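Local coordinates for protein pof8 (Schizosaccharomyces pombe, PDB 6TZN), which binds telomerase RNA ter1, promotes its assembly with the catalytic subunit trt1, and is represented here by its C-terminal xRRM domain, at residues L32-S37 against Q79-N84. Numbering follows the deposited sequence.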
loop_
_atom_site.group_PDB
_atom_site.type_symbol
_atom_site.label_atom_id
_atom_site.label_comp_id
_atom_site.label_asym_id
_atom_site.label_seq_id
_atom_site.Cartn_x
_atom_site.Cartn_y
_atom_site.Cartn_z
ATOM N N LEU A 32 -1.471 -4.773 -4.410
ATOM C CA LEU A 32 -1.802 -4.988 -3.005
ATOM C C LEU A 32 -2.535 -6.308 -2.810
ATOM O O LEU A 32 -2.225 -7.061 -1.887
ATOM C CB LEU A 32 -2.649 -3.825 -2.495
ATOM C CG LEU A 32 -1.939 -2.483 -2.353
ATOM C CD1 LEU A 32 -2.940 -1.407 -1.986
ATOM C CD2 LEU A 32 -0.831 -2.549 -1.311
ATOM N N SER A 33 -3.506 -6.613 -3.673
ATOM C CA SER A 33 -4.244 -7.867 -3.548
ATOM C C SER A 33 -3.335 -9.072 -3.754
ATOM O O SER A 33 -3.443 -10.071 -3.033
ATOM C CB SER A 33 -5.397 -7.888 -4.548
ATOM O OG SER A 33 -6.235 -6.764 -4.354
ATOM N N TYR A 34 -2.441 -8.997 -4.735
ATOM C CA TYR A 34 -1.520 -10.091 -5.013
ATOM C C TYR A 34 -0.628 -10.367 -3.808
ATOM O O TYR A 34 -0.477 -11.518 -3.378
ATOM C CB TYR A 34 -0.685 -9.723 -6.246
ATOM C CG TYR A 34 0.245 -10.811 -6.713
ATOM C CD1 TYR A 34 1.497 -10.982 -6.131
ATOM C CD2 TYR A 34 -0.133 -11.676 -7.731
ATOM C CE1 TYR A 34 2.343 -11.991 -6.550
ATOM C CE2 TYR A 34 0.710 -12.680 -8.162
ATOM C CZ TYR A 34 1.943 -12.835 -7.566
ATOM O OH TYR A 34 2.777 -13.832 -8.000
ATOM N N VAL A 35 -0.041 -9.313 -3.244
ATOM C CA VAL A 35 0.848 -9.464 -2.095
ATOM C C VAL A 35 0.078 -9.942 -0.865
ATOM O O VAL A 35 0.518 -10.860 -0.157
ATOM C CB VAL A 35 1.586 -8.133 -1.855
ATOM C CG1 VAL A 35 2.361 -8.151 -0.557
ATOM C CG2 VAL A 35 2.516 -7.831 -3.020
ATOM N N PHE A 36 -1.089 -9.340 -0.614
ATOM C CA PHE A 36 -1.930 -9.702 0.525
ATOM C C PHE A 36 -2.248 -11.189 0.514
ATOM O O PHE A 36 -2.189 -11.852 1.556
ATOM C CB PHE A 36 -3.226 -8.883 0.431
ATOM C CG PHE A 36 -4.029 -8.790 1.710
ATOM C CD1 PHE A 36 -4.829 -9.847 2.120
ATOM C CD2 PHE A 36 -4.041 -7.621 2.459
ATOM C CE1 PHE A 36 -5.599 -9.752 3.272
ATOM C CE2 PHE A 36 -4.804 -7.518 3.605
ATOM C CZ PHE A 36 -5.581 -8.588 4.017
ATOM N N SER A 37 -2.567 -11.740 -0.660
ATOM C CA SER A 37 -2.960 -13.143 -0.738
ATOM C C SER A 37 -1.815 -14.092 -0.404
ATOM O O SER A 37 -2.074 -15.220 0.035
ATOM C CB SER A 37 -3.550 -13.465 -2.113
ATOM O OG SER A 37 -2.553 -13.486 -3.114
ATOM N N GLN A 79 7.966 -9.850 2.628
ATOM C CA GLN A 79 8.150 -10.141 1.208
ATOM C C GLN A 79 8.939 -9.010 0.554
ATOM O O GLN A 79 8.530 -7.848 0.622
ATOM C CB GLN A 79 6.798 -10.284 0.509
ATOM C CG GLN A 79 5.835 -11.297 1.125
ATOM C CD GLN A 79 4.479 -11.279 0.435
ATOM O OE1 GLN A 79 4.396 -11.062 -0.772
ATOM N NE2 GLN A 79 3.413 -11.500 1.197
ATOM N N GLU A 80 10.055 -9.358 -0.088
ATOM C CA GLU A 80 10.776 -8.415 -0.939
ATOM C C GLU A 80 10.003 -8.217 -2.231
ATOM O O GLU A 80 9.818 -9.159 -3.008
ATOM C CB GLU A 80 12.156 -8.969 -1.287
ATOM C CG GLU A 80 13.157 -8.934 -0.175
ATOM C CD GLU A 80 14.509 -9.500 -0.586
ATOM O OE1 GLU A 80 15.460 -9.341 0.198
ATOM O OE2 GLU A 80 14.625 -10.100 -1.682
ATOM N N ARG A 81 9.547 -7.001 -2.469
ATOM C CA ARG A 81 8.836 -6.711 -3.702
ATOM C C ARG A 81 9.361 -5.400 -4.258
ATOM O O ARG A 81 9.645 -4.467 -3.504
ATOM C CB ARG A 81 7.317 -6.608 -3.462
ATOM C CG ARG A 81 6.680 -7.821 -2.821
ATOM C CD ARG A 81 6.092 -8.756 -3.846
ATOM N NE ARG A 81 5.601 -9.987 -3.231
ATOM C CZ ARG A 81 5.419 -11.136 -3.873
ATOM N NH1 ARG A 81 5.673 -11.245 -5.168
ATOM N NH2 ARG A 81 4.995 -12.201 -3.200
ATOM N N LYS A 82 9.488 -5.340 -5.583
ATOM C CA LYS A 82 9.880 -4.121 -6.279
ATOM C C LYS A 82 9.095 -4.070 -7.574
ATOM O O LYS A 82 9.102 -5.038 -8.335
ATOM C CB LYS A 82 11.375 -4.126 -6.612
ATOM N N GLN A 83 8.423 -2.953 -7.823
ATOM C CA GLN A 83 7.679 -2.806 -9.061
ATOM C C GLN A 83 8.659 -2.523 -10.195
ATOM O O GLN A 83 9.391 -1.531 -10.151
ATOM C CB GLN A 83 6.681 -1.665 -8.914
ATOM C CG GLN A 83 5.309 -2.057 -9.303
ATOM C CD GLN A 83 4.323 -0.915 -9.249
ATOM O OE1 GLN A 83 4.593 0.154 -8.682
ATOM N NE2 GLN A 83 3.164 -1.135 -9.840
ATOM N N ASN A 84 8.674 -3.393 -11.206
ATOM C CA ASN A 84 9.624 -3.305 -12.313
ATOM C C ASN A 84 9.133 -2.460 -13.479
ATOM O O ASN A 84 9.925 -2.129 -14.368
ATOM C CB ASN A 84 9.944 -4.705 -12.827
ATOM C CG ASN A 84 10.597 -5.557 -11.774
ATOM O OD1 ASN A 84 11.746 -5.311 -11.411
ATOM N ND2 ASN A 84 9.867 -6.555 -11.256
#
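The CA atoms of Val35 and Gln79 are the nearest pair across the segments, 8.0 Å apart: 32-37 lies on helix 25-39, whereas 79-84 is a loop, extended from Gln79 to Gln83, whose first residue already departs from the phi/psi of helix 66-78. At that separation no backbone atoms meet; the side chains of 79-84 reach those of Tyr34 and Val35 and the carbonyl of Val35. Gln79 runs out extended beyond CG, and its NE2 donates to the backbone O of Val35 at 3.3 Å; the N-H...O angle of 164° makes this long bond nearly straight. The acceptor lies close to the amide plane of Gln79, while the donor is tilted 32° from the carbonyl plane of Val35. The other amide atom, OE1, passes Val35 CG1 at 3.6 Å and accepts from Arg81 twice, side-on, from NE at 2.9 Å and NH2 at 2.7 Å. OE1 lies near the guanidinium plane for both bonds, which should restrict rotation of that group. In this xRRM, helices 25-39 and 66-78 pack on the four-stranded antiparallel sheet (order 2-3-1-4) of the RRM fold, with a further helix, 109-119, after the last strand; this contact joins the first helix to the connection leading from the second toward strand 103-106. An alanine in place of Gln79 would probably leave Arg81 NE and NH2 without their shared acceptor and Val35 O without this donor, with the guanidinium less firmly fixed in its rotation. Arg81 bends at chi2, and its NE passes Val35 CG2 at 3.8 Å. Tyr34, its CG anti to the backbone N (chi1 -176°), reaches out so that CE1 lies 3.7 Å from Arg81 NH1, which sits at the ring edge with the two planes almost perpendicular. NH1 also donates to Arg90 O, while Arg38 makes a cation-pi contact with Tyr34.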